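Local coordinates for protein poly-beta-1,6-N-acetyl-D-glucosamine N-deacetylase (Aggregatibacter actinomycetemcomitans, PDB 4U10) that probably removes acetyl groups from poly-beta-1,6-N-acetyl-D-glucosamine, the hydrolase work of its polysaccharide deacetylase domain, which is the part of the longer protein present here, at residues A[5-10]-A[69-74]; A[230-235]-A[245-250]. All coordinates share one frame; numbering follows the deposited sequence.

Contact 1 (A[5-10]-A[69-74]); sequences GVLAYH and VVLSFD. With ZN (zinc ion), chain D.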
loop_
_atom_site.group_PDB
_atom_site.type_symbol
_atom_site.label_atom_id
_atom_site.label_comp_id
_atom_site.label_asym_id
_atom_site.label_seq_id
_atom_site.Cartn_x
_atom_site.Cartn_y
_atom_site.Cartn_z
ATOM N N GLY A 5 -3.035 -8.393 12.750
ATOM C CA GLY A 5 -1.749 -8.112 12.164
ATOM C C GLY A 5 -1.923 -7.771 10.683
ATOM O O GLY A 5 -2.902 -8.129 10.080
ATOM N N VAL A 6 -0.940 -7.109 10.104
ATOM C CA VAL A 6 -0.987 -6.720 8.711
ATOM C C VAL A 6 0.318 -7.054 8.018
ATOM O O VAL A 6 1.365 -6.696 8.524
ATOM C CB VAL A 6 -1.324 -5.215 8.520
ATOM C CG1 VAL A 6 -1.490 -4.929 7.025
ATOM C CG2 VAL A 6 -2.614 -4.818 9.249
ATOM N N LEU A 7 0.273 -7.697 6.851
ATOM C CA LEU A 7 1.490 -7.917 6.071
ATOM C C LEU A 7 1.584 -6.974 4.876
ATOM O O LEU A 7 0.606 -6.776 4.150
ATOM C CB LEU A 7 1.597 -9.328 5.579
ATOM C CG LEU A 7 1.404 -10.526 6.568
ATOM C CD1 LEU A 7 1.701 -11.876 5.886
ATOM C CD2 LEU A 7 2.276 -10.316 7.802
ATOM N N ALA A 8 2.755 -6.383 4.655
ATOM C CA ALA A 8 2.924 -5.443 3.515
ATOM C C ALA A 8 3.801 -6.025 2.410
ATOM O O ALA A 8 5.026 -6.162 2.583
ATOM C CB ALA A 8 3.524 -4.114 4.015
ATOM N N TYR A 9 3.221 -6.261 1.245
ATOM C CA TYR A 9 3.893 -6.814 0.092
ATOM C C TYR A 9 3.987 -5.749 -0.996
ATOM O O TYR A 9 3.289 -4.771 -0.925
ATOM C CB TYR A 9 3.101 -7.974 -0.529
ATOM C CG TYR A 9 3.097 -9.258 0.311
ATOM C CD1 TYR A 9 4.085 -10.227 0.161
ATOM C CD2 TYR A 9 2.059 -9.510 1.207
ATOM C CE1 TYR A 9 4.062 -11.381 0.963
ATOM C CE2 TYR A 9 2.008 -10.685 1.974
ATOM C CZ TYR A 9 2.979 -11.589 1.874
ATOM O OH TYR A 9 2.913 -12.731 2.690
ATOM N N HIS A 10 4.874 -5.939 -1.971
ATOM C CA HIS A 10 4.965 -5.052 -3.141
ATOM C C HIS A 10 4.787 -5.916 -4.377
ATOM O O HIS A 10 3.684 -6.510 -4.573
ATOM C CB HIS A 10 6.284 -4.261 -3.078
ATOM C CG HIS A 10 6.295 -3.297 -1.945
ATOM N ND1 HIS A 10 6.534 -3.690 -0.647
ATOM C CD2 HIS A 10 5.970 -1.994 -1.890
ATOM C CE1 HIS A 10 6.398 -2.664 0.163
ATOM N NE2 HIS A 10 6.066 -1.613 -0.568
ATOM N N VAL A 69 -5.641 -11.514 10.262
ATOM C CA VAL A 69 -4.520 -10.962 9.544
ATOM C C VAL A 69 -5.074 -10.324 8.272
ATOM O O VAL A 69 -5.964 -10.873 7.631
ATOM C CB VAL A 69 -3.560 -12.083 9.125
ATOM C CG1 VAL A 69 -2.471 -11.542 8.213
ATOM C CG2 VAL A 69 -2.992 -12.767 10.362
ATOM N N VAL A 70 -4.540 -9.157 7.920
ATOM C CA VAL A 70 -4.881 -8.449 6.689
ATOM C C VAL A 70 -3.647 -8.518 5.759
ATOM O O VAL A 70 -2.489 -8.304 6.182
ATOM C CB VAL A 70 -5.256 -6.975 6.931
ATOM C CG1 VAL A 70 -5.597 -6.222 5.603
ATOM C CG2 VAL A 70 -6.464 -6.865 7.831
ATOM N N LEU A 71 -3.893 -8.748 4.480
ATOM C CA LEU A 71 -2.827 -8.769 3.475
ATOM C C LEU A 71 -2.888 -7.470 2.692
ATOM O O LEU A 71 -3.949 -7.096 2.316
ATOM C CB LEU A 71 -3.067 -9.907 2.474
ATOM C CG LEU A 71 -3.114 -11.326 3.012
ATOM C CD1 LEU A 71 -3.421 -12.339 1.903
ATOM C CD2 LEU A 71 -1.841 -11.694 3.729
ATOM N N SER A 72 -1.736 -6.834 2.391
ATOM C CA SER A 72 -1.687 -5.556 1.689
ATOM C C SER A 72 -0.584 -5.517 0.614
ATOM O O SER A 72 0.499 -6.087 0.825
ATOM C CB SER A 72 -1.547 -4.392 2.668
ATOM O OG SER A 72 -0.337 -4.414 3.422
ATOM N N PHE A 73 -0.906 -4.911 -0.548
ATOM C CA PHE A 73 -0.004 -4.894 -1.681
ATOM C C PHE A 73 0.090 -3.471 -2.168
ATOM O O PHE A 73 -0.937 -2.791 -2.350
ATOM C CB PHE A 73 -0.459 -5.803 -2.809
ATOM C CG PHE A 73 -0.558 -7.240 -2.406
ATOM C CD1 PHE A 73 -1.713 -7.733 -1.779
ATOM C CD2 PHE A 73 0.480 -8.128 -2.674
ATOM C CE1 PHE A 73 -1.761 -9.066 -1.367
ATOM C CE2 PHE A 73 0.413 -9.435 -2.280
ATOM C CZ PHE A 73 -0.701 -9.904 -1.606
ATOM N N ASP A 74 1.322 -2.975 -2.205
ATOM C CA ASP A 74 1.593 -1.572 -2.539
ATOM C C ASP A 74 2.142 -1.367 -3.958
ATOM O O ASP A 74 2.998 -2.134 -4.408
ATOM C CB ASP A 74 2.647 -0.942 -1.634
ATOM C CG ASP A 74 2.246 -0.812 -0.171
ATOM O OD1 ASP A 74 1.097 -1.103 0.223
ATOM O OD2 ASP A 74 3.140 -0.315 0.591
HETATM ZN ZN ZN D . 5.146 0.162 0.233
HETATM O O HOH W 1 5.583 1.817 -0.804
#
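S72 and L7 mark the tightest point of this contact: the serine grips L7 O twice, through its backbone N at 2.9 Å and through OG at 2.6 Å. With OG set between the backbone N and the carbonyl carbon (chi1 63°), the hydroxyl comes in above the L7 carbonyl plane while the amide lies near the C=O direction. Serine suits this place, being small and carrying a hydroxyl, so that OG can turn to L7 O and lie against A8 CA at 3.4 Å. V6 and V70 share that face, CG2 against CB. Strands 3-13 and 68-75 are parallel neighbours in the central sheet of the polysaccharide deacetylase barrel, and their backbone hydrogen bonds run from V70 N to G5 O as far as D74 N to Y9 O. The nearly parallel rings of Y9 and F73 barely overlap, yet Y9 CB presses on F73 CD2 at 3.4 Å. Y9 OH is hydrogen-bonded to H37 ND1, on helix 31-42. In contrast to this close pairing, water reaches the zinc at the C-terminal end, joining H10 NE2 (2.1 Å), D74 OD2 (2.1 Å) and one outside ligand; imidazole and carboxylate planes stand 86° apart. D74 OD1 forms a salt bridge with R247.

Contact 2 (A[230-235]-A[245-250]); sequences FALGQK and VGRLLI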
loop_
_atom_site.group_PDB
_atom_site.type_symbol
_atom_site.label_atom_id
_atom_site.label_comp_id
_atom_site.label_asym_id
_atom_site.label_seq_id
_atom_site.Cartn_x
_atom_site.Cartn_y
_atom_site.Cartn_z
ATOM N N PHE A 230 -1.901 3.131 6.860
ATOM C CA PHE A 230 -1.007 1.979 6.963
ATOM C C PHE A 230 0.462 2.445 6.926
ATOM O O PHE A 230 0.942 2.927 5.891
ATOM C CB PHE A 230 -1.233 1.033 5.778
ATOM C CG PHE A 230 -2.484 0.141 5.853
ATOM C CD1 PHE A 230 -3.527 0.352 6.731
ATOM C CD2 PHE A 230 -2.615 -0.918 4.922
ATOM C CE1 PHE A 230 -4.675 -0.503 6.693
ATOM C CE2 PHE A 230 -3.697 -1.749 4.928
ATOM C CZ PHE A 230 -4.705 -1.536 5.809
ATOM N N ALA A 231 1.190 2.193 8.019
ATOM C CA ALA A 231 2.653 2.416 8.095
ATOM C C ALA A 231 3.424 1.076 7.951
ATOM O O ALA A 231 2.915 0.125 7.363
ATOM C CB ALA A 231 2.980 3.171 9.401
ATOM N N LEU A 232 4.671 0.979 8.400
ATOM C CA LEU A 232 5.336 -0.301 8.420
ATOM C C LEU A 232 5.482 -0.720 9.891
ATOM O O LEU A 232 4.524 -0.564 10.682
ATOM C CB LEU A 232 6.651 -0.246 7.639
ATOM C CG LEU A 232 6.478 -0.108 6.124
ATOM C CD1 LEU A 232 7.822 0.018 5.404
ATOM C CD2 LEU A 232 5.755 -1.345 5.650
ATOM N N GLY A 233 6.668 -1.214 10.250
ATOM C CA GLY A 233 6.907 -1.929 11.513
ATOM C C GLY A 233 7.132 -1.067 12.751
ATOM O O GLY A 233 7.550 -1.570 13.781
ATOM N N GLN A 234 6.831 0.214 12.643
ATOM C CA GLN A 234 6.852 1.140 13.769
ATOM C C GLN A 234 5.689 0.956 14.797
ATOM O O GLN A 234 5.526 1.758 15.752
ATOM C CB GLN A 234 6.914 2.583 13.209
ATOM C CG GLN A 234 5.956 2.977 12.062
ATOM C CD GLN A 234 6.595 2.961 10.667
ATOM O OE1 GLN A 234 6.852 1.897 10.121
ATOM N NE2 GLN A 234 6.833 4.142 10.086
ATOM N N LYS A 235 4.873 -0.080 14.576
ATOM C CA LYS A 235 3.742 -0.483 15.437
ATOM C C LYS A 235 3.408 -1.900 15.004
ATOM O O LYS A 235 3.427 -2.194 13.796
ATOM C CB LYS A 235 2.531 0.421 15.206
ATOM C CG LYS A 235 1.262 -0.010 15.925
ATOM C CD LYS A 235 0.225 1.094 15.867
ATOM C CE LYS A 235 -0.907 0.819 16.820
ATOM N NZ LYS A 235 -2.209 0.737 16.121
ATOM N N VAL A 245 -2.176 2.020 11.662
ATOM C CA VAL A 245 -2.096 0.576 11.476
ATOM C C VAL A 245 -0.666 0.230 11.106
ATOM O O VAL A 245 -0.146 0.799 10.184
ATOM C CB VAL A 245 -2.998 0.170 10.332
ATOM C CG1 VAL A 245 -2.796 -1.321 10.044
ATOM C CG2 VAL A 245 -4.440 0.496 10.661
ATOM N N GLY A 246 0.005 -0.618 11.863
ATOM C CA GLY A 246 1.337 -1.107 11.507
ATOM C C GLY A 246 1.338 -2.361 10.682
ATOM O O GLY A 246 0.388 -3.163 10.693
ATOM N N ARG A 247 2.421 -2.553 9.950
ATOM C CA ARG A 247 2.536 -3.647 9.044
ATOM C C ARG A 247 3.932 -4.241 9.104
ATOM O O ARG A 247 4.933 -3.540 9.394
ATOM C CB ARG A 247 2.220 -3.161 7.604
ATOM C CG ARG A 247 0.860 -2.464 7.390
ATOM C CD ARG A 247 0.594 -2.313 5.888
ATOM N NE ARG A 247 1.585 -1.390 5.275
ATOM C CZ ARG A 247 1.765 -1.212 3.969
ATOM N NH1 ARG A 247 1.056 -1.895 3.082
ATOM N NH2 ARG A 247 2.700 -0.373 3.518
ATOM N N LEU A 248 4.030 -5.528 8.780
ATOM C CA LEU A 248 5.318 -6.130 8.554
ATOM C C LEU A 248 5.745 -5.968 7.092
ATOM O O LEU A 248 5.060 -6.442 6.195
ATOM C CB LEU A 248 5.248 -7.624 8.926
ATOM C CG LEU A 248 6.544 -8.390 8.695
ATOM C CD1 LEU A 248 7.666 -7.813 9.549
ATOM C CD2 LEU A 248 6.242 -9.832 9.003
ATOM N N LEU A 249 6.878 -5.329 6.837
ATOM C CA LEU A 249 7.405 -5.255 5.463
ATOM C C LEU A 249 7.999 -6.561 5.010
ATOM O O LEU A 249 8.981 -7.018 5.592
ATOM C CB LEU A 249 8.494 -4.168 5.369
ATOM C CG LEU A 249 9.199 -3.955 4.028
ATOM C CD1 LEU A 249 8.182 -3.556 2.995
ATOM C CD2 LEU A 249 10.309 -2.916 4.104
ATOM N N ILE A 250 7.429 -7.169 3.973
ATOM C CA ILE A 250 7.877 -8.438 3.503
ATOM C C ILE A 250 9.097 -8.278 2.577
ATOM O O ILE A 250 9.140 -7.416 1.719
ATOM C CB ILE A 250 6.740 -9.176 2.756
ATOM C CG1 ILE A 250 5.465 -9.320 3.630
ATOM C CG2 ILE A 250 7.226 -10.523 2.285
ATOM C CD1 ILE A 250 5.609 -10.287 4.810
HETATM O O HOH W 2 3.303 2.367 4.619
#
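F230 and V245 pair in a short parallel bridge (CA to CA 4.8 Å), after which 230-235 curls round G246 and R247 instead of running on as a strand. A231 N gives V245 O a nearly straight bond of 2.9 Å, and R247 N reaches L232 O at 3.0 Å from well above the carbonyl plane. G246 suits the inside of this curl because it has no side chain: K235 O comes within 3.3 Å of its CA in a CH...O contact. R247 is the main side chain here. Its chain bends at chi3 (-65°), which brings NE to A231 O at 2.9 Å, with the oxygen almost in the guanidinium plane. F230 CB lies over one face of that group, and F230 CD2 meets R247 CD at 3.6 Å, so the arginine's aliphatic part packs while its nitrogens bond. NH2 is linked by a water to F230 O, weakly on the arginine side. The loop thus ties strand 228-230 of the deacetylase barrel to the 245-250 segment, whose strand 248-249 pairs with strand 3-13. NH1 of R247 makes a salt bridge with D74 OD1 and a hydrogen bond with S72 OG. F230 CD1 also lies 3.6 Å from V245 CB, both side chains pointing the same way, and W51 meets the phenyl ring edge-to-face. Towards the more exposed side, L232 CD2 touches both L249 CB, at 3.9 Å, and the guanidinium. K235 turns its NZ to Y244 O and to the carboxylate of D242.

How the contacts relate
Contact 1 is wholly buried in the sheet, whereas contact 2 is only partly buried and has its loop residue G233 exposed. They meet on strand 3-13, which pairs with 69-74 in contact 1 and with strand 248-249 of contact 2; A8 N lies 2.8 Å from L248 O in a probable hydrogen bond. Contact 1 relies on regular parallel pairing and ends at a zinc ion, while contact 2 has one bridge and a buried arginine whose NE bonds a backbone carbonyl. That arginine, R247, packs its CG on V6 CG1 and lays CZ close to A8 CB, and its salt bridge probably helps orient the D74 carboxylate that binds zinc.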